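Local coordinates for Nop domain-containing protein (Archaeoglobus fulgidus, PDB 1NT2), which probably binds box C/D guide RNA and joins the methyltransferase fibrillarin in the core of archaeal RNA-guided ribonucleoproteins, at residues A139-E144 with K232-R237; E73-V78 with A158-R163. All coordinates share one frame; numbering follows the deposited sequence.

Contact 1: A139-E144 with K232-R237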
ATOM      1  N   ALA B 139      24.552   5.118 -21.134  1.00 33.79           N
ATOM      2  CA  ALA B 139      23.984   6.460 -21.098  1.00 33.46           C
ATOM      3  C   ALA B 139      24.923   7.512 -20.488  1.00 33.60           C
ATOM      4  O   ALA B 139      24.582   8.164 -19.504  1.00 33.21           O
ATOM      5  CB  ALA B 139      22.671   6.425 -20.328  1.00 31.67           C
ATOM      6  N   PRO B 140      26.108   7.706 -21.082  1.00 33.78           N
ATOM      7  CA  PRO B 140      27.062   8.686 -20.562  1.00 34.63           C
ATOM      8  C   PRO B 140      26.548  10.119 -20.637  1.00 36.19           C
ATOM      9  O   PRO B 140      26.334  10.760 -19.608  1.00 38.94           O
ATOM     10  CB  PRO B 140      28.281   8.471 -21.440  1.00 33.37           C
ATOM     11  CG  PRO B 140      27.659   8.160 -22.754  1.00 33.94           C
ATOM     12  CD  PRO B 140      26.569   7.174 -22.375  1.00 34.25           C
ATOM     13  N   ASN B 141      26.353  10.612 -21.855  1.00 35.82           N
ATOM     14  CA  ASN B 141      25.874  11.970 -22.090  1.00 34.80           C
ATOM     15  C   ASN B 141      24.855  12.446 -21.057  1.00 34.11           C
ATOM     16  O   ASN B 141      24.726  13.647 -20.832  1.00 33.87           O
ATOM     17  CB  ASN B 141      25.282  12.073 -23.499  1.00 36.10           C
ATOM     18  CG  ASN B 141      26.297  11.737 -24.584  1.00 36.60           C
ATOM     19  OD1 ASN B 141      27.279  12.451 -24.760  1.00 38.27           O
ATOM     20  ND2 ASN B 141      26.064  10.645 -25.312  1.00 36.45           N
ATOM     21  N   MET B 142      24.139  11.506 -20.436  1.00 33.21           N
ATOM     22  CA  MET B 142      23.153  11.841 -19.408  1.00 32.91           C
ATOM     23  C   MET B 142      23.764  11.825 -18.016  1.00 32.64           C
ATOM     24  O   MET B 142      23.697  12.817 -17.289  1.00 32.47           O
ATOM     25  CB  MET B 142      21.989  10.859 -19.423  1.00 33.01           C
ATOM     26  CG  MET B 142      20.893  11.195 -20.391  1.00 33.31           C
ATOM     27  SD  MET B 142      19.493  10.113 -20.104  1.00 33.85           S
ATOM     28  CE  MET B 142      18.580  11.096 -18.903  1.00 33.50           C
ATOM     29  N   THR B 143      24.335  10.681 -17.642  1.00 32.47           N
ATOM     30  CA  THR B 143      24.969  10.527 -16.337  1.00 32.43           C
ATOM     31  C   THR B 143      25.847  11.749 -16.112  1.00 34.06           C
ATOM     32  O   THR B 143      25.912  12.295 -15.011  1.00 34.76           O
ATOM     33  CB  THR B 143      25.842   9.236 -16.274  1.00 30.81           C
ATOM     34  OG1 THR B 143      26.662   9.149 -17.442  1.00 31.11           O
ATOM     35  CG2 THR B 143      24.977   7.991 -16.194  1.00 28.70           C
ATOM     36  N   GLU B 144      26.497  12.183 -17.186  1.00 35.22           N
ATOM     37  CA  GLU B 144      27.382  13.343 -17.180  1.00 36.56           C
ATOM     38  C   GLU B 144      26.722  14.614 -16.644  1.00 36.39           C
ATOM     39  O   GLU B 144      27.269  15.294 -15.777  1.00 36.24           O
ATOM     40  CB  GLU B 144      27.873  13.602 -18.604  1.00 37.69           C
ATOM     41  CG  GLU B 144      28.827  14.760 -18.727  1.00 40.19           C
ATOM     42  CD  GLU B 144      30.135  14.486 -18.031  1.00 42.34           C
ATOM     43  OE1 GLU B 144      30.119  14.273 -16.797  1.00 43.62           O
ATOM     44  OE2 GLU B 144      31.180  14.476 -18.717  1.00 44.75           O
ATOM     45  N   LYS B 232      19.165  11.464 -26.375  1.00 21.55           N
ATOM     46  CA  LYS B 232      19.135  11.015 -27.766  1.00 21.39           C
ATOM     47  C   LYS B 232      20.523  10.643 -28.251  1.00 22.22           C
ATOM     48  O   LYS B 232      20.726   9.615 -28.905  1.00 20.89           O
ATOM     49  CB  LYS B 232      18.577  12.102 -28.672  1.00 18.73           C
ATOM     50  CG  LYS B 232      18.492  11.679 -30.116  1.00 16.80           C
ATOM     51  CD  LYS B 232      18.266  12.873 -31.029  1.00 19.90           C
ATOM     52  CE  LYS B 232      16.920  13.561 -30.783  1.00 19.72           C
ATOM     53  NZ  LYS B 232      16.719  14.681 -31.746  1.00 19.60           N
ATOM     54  N   ILE B 233      21.483  11.490 -27.926  1.00 23.92           N
ATOM     55  CA  ILE B 233      22.842  11.234 -28.341  1.00 26.65           C
ATOM     56  C   ILE B 233      23.392   9.968 -27.691  1.00 29.13           C
ATOM     57  O   ILE B 233      24.175   9.257 -28.302  1.00 30.64           O
ATOM     58  CB  ILE B 233      23.723  12.449 -28.036  1.00 25.59           C
ATOM     59  CG1 ILE B 233      23.079  13.686 -28.676  1.00 24.11           C
ATOM     60  CG2 ILE B 233      25.137  12.223 -28.573  1.00 25.07           C
ATOM     61  CD1 ILE B 233      23.856  14.947 -28.526  1.00 23.35           C
ATOM     62  N   ASP B 234      22.977   9.675 -26.463  1.00 31.13           N
ATOM     63  CA  ASP B 234      23.430   8.464 -25.780  1.00 33.54           C
ATOM     64  C   ASP B 234      22.930   7.224 -26.525  1.00 35.40           C
ATOM     65  O   ASP B 234      23.692   6.304 -26.850  1.00 36.02           O
ATOM     66  CB  ASP B 234      22.864   8.406 -24.363  1.00 34.97           C
ATOM     67  CG  ASP B 234      23.585   9.312 -23.409  1.00 36.48           C
ATOM     68  OD1 ASP B 234      24.825   9.205 -23.330  1.00 38.35           O
ATOM     69  OD2 ASP B 234      22.916  10.121 -22.731  1.00 36.96           O
ATOM     70  N   TYR B 235      21.625   7.231 -26.775  1.00 35.77           N
ATOM     71  CA  TYR B 235      20.898   6.153 -27.432  1.00 35.84           C
ATOM     72  C   TYR B 235      21.267   5.874 -28.900  1.00 35.28           C
ATOM     73  O   TYR B 235      21.148   4.742 -29.362  1.00 34.43           O
ATOM     74  CB  TYR B 235      19.398   6.462 -27.294  1.00 36.92           C
ATOM     75  CG  TYR B 235      18.447   5.381 -27.749  1.00 37.82           C
ATOM     76  CD1 TYR B 235      17.357   5.696 -28.560  1.00 38.98           C
ATOM     77  CD2 TYR B 235      18.626   4.055 -27.373  1.00 37.13           C
ATOM     78  CE1 TYR B 235      16.471   4.720 -28.995  1.00 39.87           C
ATOM     79  CE2 TYR B 235      17.742   3.066 -27.799  1.00 39.53           C
ATOM     80  CZ  TYR B 235      16.666   3.406 -28.616  1.00 40.59           C
ATOM     81  OH  TYR B 235      15.802   2.441 -29.083  1.00 41.18           O
ATOM     82  N   PHE B 236      21.722   6.888 -29.629  1.00 35.21           N
ATOM     83  CA  PHE B 236      22.060   6.700 -31.040  1.00 36.26           C
ATOM     84  C   PHE B 236      23.547   6.772 -31.371  1.00 38.21           C
ATOM     85  O   PHE B 236      23.989   6.261 -32.410  1.00 37.70           O
ATOM     86  CB  PHE B 236      21.315   7.728 -31.878  1.00 34.75           C
ATOM     87  CG  PHE B 236      19.830   7.583 -31.818  1.00 32.49           C
ATOM     88  CD1 PHE B 236      19.215   6.456 -32.341  1.00 32.06           C
ATOM     89  CD2 PHE B 236      19.045   8.559 -31.220  1.00 31.92           C
ATOM     90  CE1 PHE B 236      17.829   6.300 -32.269  1.00 32.42           C
ATOM     91  CE2 PHE B 236      17.662   8.416 -31.142  1.00 31.23           C
ATOM     92  CZ  PHE B 236      17.052   7.283 -31.668  1.00 31.63           C
ATOM     93  N   ARG B 237      24.303   7.423 -30.489  1.00 39.94           N
ATOM     94  CA  ARG B 237      25.755   7.590 -30.629  1.00 40.92           C
ATOM     95  C   ARG B 237      26.474   6.659 -29.653  1.00 41.70           C
ATOM     96  O   ARG B 237      27.314   5.852 -30.051  1.00 41.76           O
ATOM     97  CB  ARG B 237      26.155   9.042 -30.314  1.00 40.81           C
ATOM     98  CG  ARG B 237      26.501   9.923 -31.507  1.00 39.72           C
ATOM     99  CD  ARG B 237      28.002   9.958 -31.758  1.00 37.35           C
ATOM    100  NE  ARG B 237      28.524   8.647 -32.122  1.00 35.95           N
ATOM    101  CZ  ARG B 237      29.775   8.426 -32.509  1.00 35.00           C
ATOM    102  NH1 ARG B 237      30.636   9.434 -32.579  1.00 33.57           N
ATOM    103  NH2 ARG B 237      30.162   7.201 -32.835  1.00 33.98           N
TER
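D234 is pointed at the start of helix 140-146, and nearly everything in this contact gathers round its side chain. Its CB lies 4.0 Å from the CA of A139, the residue at the N-cap position. One bond further out, CG rests against the CB of N141. The torsion that sets CG beside the backbone N and anti to the carbonyl carbon (chi1 -77°) carries the carboxylate across to the opposite helix. There OD2 lies 2.9 Å from the backbone N of M142 and also brushes that residue's CG, the two side chains crossing almost at right angles. OD1 takes a weak, bent hydrogen bond from ND2 of N141 (2.7 Å, 124° at the hydrogen), although the position of this oxygen is less certain. Within the largely helical Nop region the two segments run roughly antiparallel, their axes 148° apart and 8.4 Å at closest approach, and the positive end of the helix dipole probably stabilises the negative charge of the buried carboxylate. The amide of N141 is turned well out of the carboxylate plane; its ND2 has its stronger partner in the backbone O of E239, beyond these segments, and lies 3.7 Å from CG2 of I233.

Contact 2: E73-V78 with A158-R163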
ATOM      1  N   GLU B  73      19.941  -3.541 -22.799  1.00 51.63           N
ATOM      2  CA  GLU B  73      20.632  -3.170 -21.576  1.00 48.59           C
ATOM      3  C   GLU B  73      19.865  -2.123 -20.771  1.00 45.22           C
ATOM      4  O   GLU B  73      19.902  -2.121 -19.543  1.00 43.34           O
ATOM      5  CB  GLU B  73      22.020  -2.632 -21.915  1.00 51.02           C
ATOM      6  CG  GLU B  73      22.984  -2.612 -20.740  1.00 52.44           C
ATOM      7  CD  GLU B  73      23.538  -3.990 -20.422  1.00 53.42           C
ATOM      8  OE1 GLU B  73      22.742  -4.942 -20.262  1.00 53.81           O
ATOM      9  OE2 GLU B  73      24.777  -4.119 -20.332  1.00 55.04           O
ATOM     10  N   ASP B  74      19.181  -1.224 -21.470  1.00 42.80           N
ATOM     11  CA  ASP B  74      18.427  -0.177 -20.803  1.00 41.15           C
ATOM     12  C   ASP B  74      17.352  -0.779 -19.922  1.00 40.75           C
ATOM     13  O   ASP B  74      17.008  -0.219 -18.884  1.00 39.83           O
ATOM     14  CB  ASP B  74      17.817   0.785 -21.831  1.00 41.38           C
ATOM     15  CG  ASP B  74      16.977   0.078 -22.886  1.00 43.60           C
ATOM     16  OD1 ASP B  74      17.398  -0.993 -23.376  1.00 44.06           O
ATOM     17  OD2 ASP B  74      15.897   0.609 -23.244  1.00 44.29           O
ATOM     18  N   ARG B  75      16.838  -1.936 -20.330  1.00 41.34           N
ATOM     19  CA  ARG B  75      15.797  -2.628 -19.570  1.00 41.78           C
ATOM     20  C   ARG B  75      16.398  -3.085 -18.256  1.00 39.66           C
ATOM     21  O   ARG B  75      15.846  -2.835 -17.186  1.00 39.51           O
ATOM     22  CB  ARG B  75      15.297  -3.841 -20.341  1.00 45.30           C
ATOM     23  CG  ARG B  75      14.926  -3.540 -21.769  1.00 51.20           C
ATOM     24  CD  ARG B  75      13.680  -2.689 -21.845  1.00 57.31           C
ATOM     25  NE  ARG B  75      13.384  -2.307 -23.223  1.00 63.70           N
ATOM     26  CZ  ARG B  75      12.202  -1.858 -23.632  1.00 66.18           C
ATOM     27  NH1 ARG B  75      11.202  -1.736 -22.761  1.00 67.40           N
ATOM     28  NH2 ARG B  75      12.023  -1.531 -24.907  1.00 67.42           N
ATOM     29  N   TYR B  76      17.533  -3.769 -18.358  1.00 36.71           N
ATOM     30  CA  TYR B  76      18.248  -4.250 -17.189  1.00 33.63           C
ATOM     31  C   TYR B  76      18.289  -3.111 -16.184  1.00 32.59           C
ATOM     32  O   TYR B  76      18.031  -3.305 -15.000  1.00 34.11           O
ATOM     33  CB  TYR B  76      19.675  -4.656 -17.570  1.00 30.30           C
ATOM     34  CG  TYR B  76      20.584  -4.975 -16.402  1.00 28.10           C
ATOM     35  CD1 TYR B  76      20.524  -6.205 -15.750  1.00 28.04           C
ATOM     36  CD2 TYR B  76      21.533  -4.053 -15.970  1.00 28.02           C
ATOM     37  CE1 TYR B  76      21.401  -6.510 -14.703  1.00 26.87           C
ATOM     38  CE2 TYR B  76      22.408  -4.343 -14.929  1.00 26.33           C
ATOM     39  CZ  TYR B  76      22.341  -5.569 -14.304  1.00 27.45           C
ATOM     40  OH  TYR B  76      23.239  -5.851 -13.301  1.00 26.36           O
ATOM     41  N   VAL B  77      18.586  -1.910 -16.663  1.00 30.11           N
ATOM     42  CA  VAL B  77      18.667  -0.767 -15.770  1.00 29.32           C
ATOM     43  C   VAL B  77      17.330  -0.384 -15.113  1.00 28.92           C
ATOM     44  O   VAL B  77      17.287  -0.058 -13.925  1.00 28.12           O
ATOM     45  CB  VAL B  77      19.265   0.456 -16.501  1.00 28.25           C
ATOM     46  CG1 VAL B  77      19.432   1.605 -15.532  1.00 27.81           C
ATOM     47  CG2 VAL B  77      20.612   0.083 -17.110  1.00 26.67           C
ATOM     48  N   VAL B  78      16.235  -0.431 -15.866  1.00 27.54           N
ATOM     49  CA  VAL B  78      14.940  -0.075 -15.286  1.00 24.86           C
ATOM     50  C   VAL B  78      14.616  -1.048 -14.144  1.00 25.12           C
ATOM     51  O   VAL B  78      14.306  -0.638 -13.014  1.00 24.49           O
ATOM     52  CB  VAL B  78      13.816  -0.136 -16.339  1.00 20.69           C
ATOM     53  CG1 VAL B  78      12.655   0.701 -15.894  1.00 16.96           C
ATOM     54  CG2 VAL B  78      14.327   0.347 -17.658  1.00 18.09           C
ATOM     55  N   ALA B 158      10.665   6.846 -17.443  1.00 27.05           N
ATOM     56  CA  ALA B 158      10.372   6.984 -18.872  1.00 25.61           C
ATOM     57  C   ALA B 158       9.954   5.623 -19.398  1.00 25.38           C
ATOM     58  O   ALA B 158       9.098   5.510 -20.275  1.00 24.77           O
ATOM     59  CB  ALA B 158      11.607   7.471 -19.621  1.00 24.19           C
ATOM     60  N   GLY B 159      10.585   4.588 -18.853  1.00 25.73           N
ATOM     61  CA  GLY B 159      10.267   3.234 -19.247  1.00 25.01           C
ATOM     62  C   GLY B 159      11.388   2.531 -19.967  1.00 26.18           C
ATOM     63  O   GLY B 159      11.751   1.422 -19.604  1.00 27.14           O
ATOM     64  N   SER B 160      11.939   3.166 -20.995  1.00 27.01           N
ATOM     65  CA  SER B 160      13.016   2.563 -21.766  1.00 27.86           C
ATOM     66  C   SER B 160      13.729   3.684 -22.455  1.00 29.13           C
ATOM     67  O   SER B 160      13.336   4.836 -22.298  1.00 30.05           O
ATOM     68  CB  SER B 160      12.444   1.620 -22.810  1.00 28.50           C
ATOM     69  OG  SER B 160      11.464   2.288 -23.584  1.00 29.53           O
ATOM     70  N   MET B 161      14.766   3.360 -23.222  1.00 30.88           N
ATOM     71  CA  MET B 161      15.500   4.407 -23.922  1.00 32.94           C
ATOM     72  C   MET B 161      14.633   5.075 -24.962  1.00 33.41           C
ATOM     73  O   MET B 161      14.338   6.259 -24.839  1.00 33.96           O
ATOM     74  CB  MET B 161      16.769   3.866 -24.583  1.00 33.44           C
ATOM     75  CG  MET B 161      17.966   3.787 -23.638  1.00 34.72           C
ATOM     76  SD  MET B 161      18.572   5.401 -23.086  1.00 35.09           S
ATOM     77  CE  MET B 161      20.225   5.441 -23.859  1.00 33.82           C
ATOM     78  N   GLU B 162      14.199   4.324 -25.970  1.00 34.59           N
ATOM     79  CA  GLU B 162      13.374   4.919 -27.010  1.00 36.04           C
ATOM     80  C   GLU B 162      12.128   5.590 -26.440  1.00 35.58           C
ATOM     81  O   GLU B 162      11.630   6.568 -26.996  1.00 35.63           O
ATOM     82  CB  GLU B 162      12.990   3.879 -28.067  1.00 38.41           C
ATOM     83  CG  GLU B 162      12.104   2.740 -27.592  1.00 42.87           C
ATOM     84  CD  GLU B 162      11.362   2.066 -28.755  1.00 46.33           C
ATOM     85  OE1 GLU B 162      12.026   1.598 -29.717  1.00 46.35           O
ATOM     86  OE2 GLU B 162      10.107   2.011 -28.711  1.00 47.52           O
ATOM     87  N   ARG B 163      11.636   5.074 -25.321  1.00 35.00           N
ATOM     88  CA  ARG B 163      10.460   5.645 -24.679  1.00 35.63           C
ATOM     89  C   ARG B 163      10.778   7.019 -24.086  1.00 35.51           C
ATOM     90  O   ARG B 163       9.904   7.882 -24.001  1.00 36.61           O
ATOM     91  CB  ARG B 163       9.960   4.720 -23.559  1.00 37.82           C
ATOM     92  CG  ARG B 163       8.591   4.102 -23.806  1.00 41.51           C
ATOM     93  CD  ARG B 163       7.552   5.172 -24.131  1.00 45.88           C
ATOM     94  NE  ARG B 163       7.290   6.054 -22.999  1.00 49.64           N
ATOM     95  CZ  ARG B 163       6.603   7.192 -23.072  1.00 52.06           C
ATOM     96  NH1 ARG B 163       6.103   7.602 -24.235  1.00 52.83           N
ATOM     97  NH2 ARG B 163       6.406   7.922 -21.975  1.00 53.14           N
TER
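The guanidinium of R75 has the CB of S160 over one face, 3.5 Å above the plane and close to its centre, so the contact there is van der Waals packing on a flat cation. A bend at chi2 (-69°) turns the chain outward from the helix toward S160, and on the way NE comes within a long 3.8 Å of OD2 of its neighbour D74. That oxygen stands well out of the guanidinium plane, and the attraction is one of charge alone. The carboxylate of D74 is the second flat group. Its OD2 accepts the backbone N-H of M161 in a nearly straight bond (3.0 Å, 168°), met on the anti side and only 17° out of plane. Behind this bond the CB of D74 packs on CG of M161 at 3.5 Å, while L155 of helix 148-158 touches both side chains. One turn along, V78 sets CG2 3.4 Å from the carbonyl O of G159. G159, the first residue past helix 148-158, has positive phi, and S160 starts the next helix, its OG accepting from N of R163, though the position of this oxygen is less certain. The arrangement is a tight helix-to-helix turn with a serine N-cap, in which an aspartate from a separate helix takes up an N-H of the first turn that the cap itself does not use.

Overall arrangement
Contacts 1 and 2 show one principle twice: an aspartate carried by one helix faces the beginning of another. Their centres are 13 Å apart, their segments alternate along the chain, and they touch directly. CD2 of Y235 lies 3.4 Å from CB of M161, OH of Y235 is 3.3 Å from CB of E162, and CE of M161 reaches to 4.0 Å from CB of D234, so the methionine spans both sites. Contact 1 joins helix 140-146 to 217-236, contact 2 joins helix 73-93 to 161-165 and its preceding turn, and these touches connect the pairs. Both border partner chains: K232, F236 and E162 meet the fibrillarin subunit, whereas E73, R75 and Y76 meet the second copy of this protein.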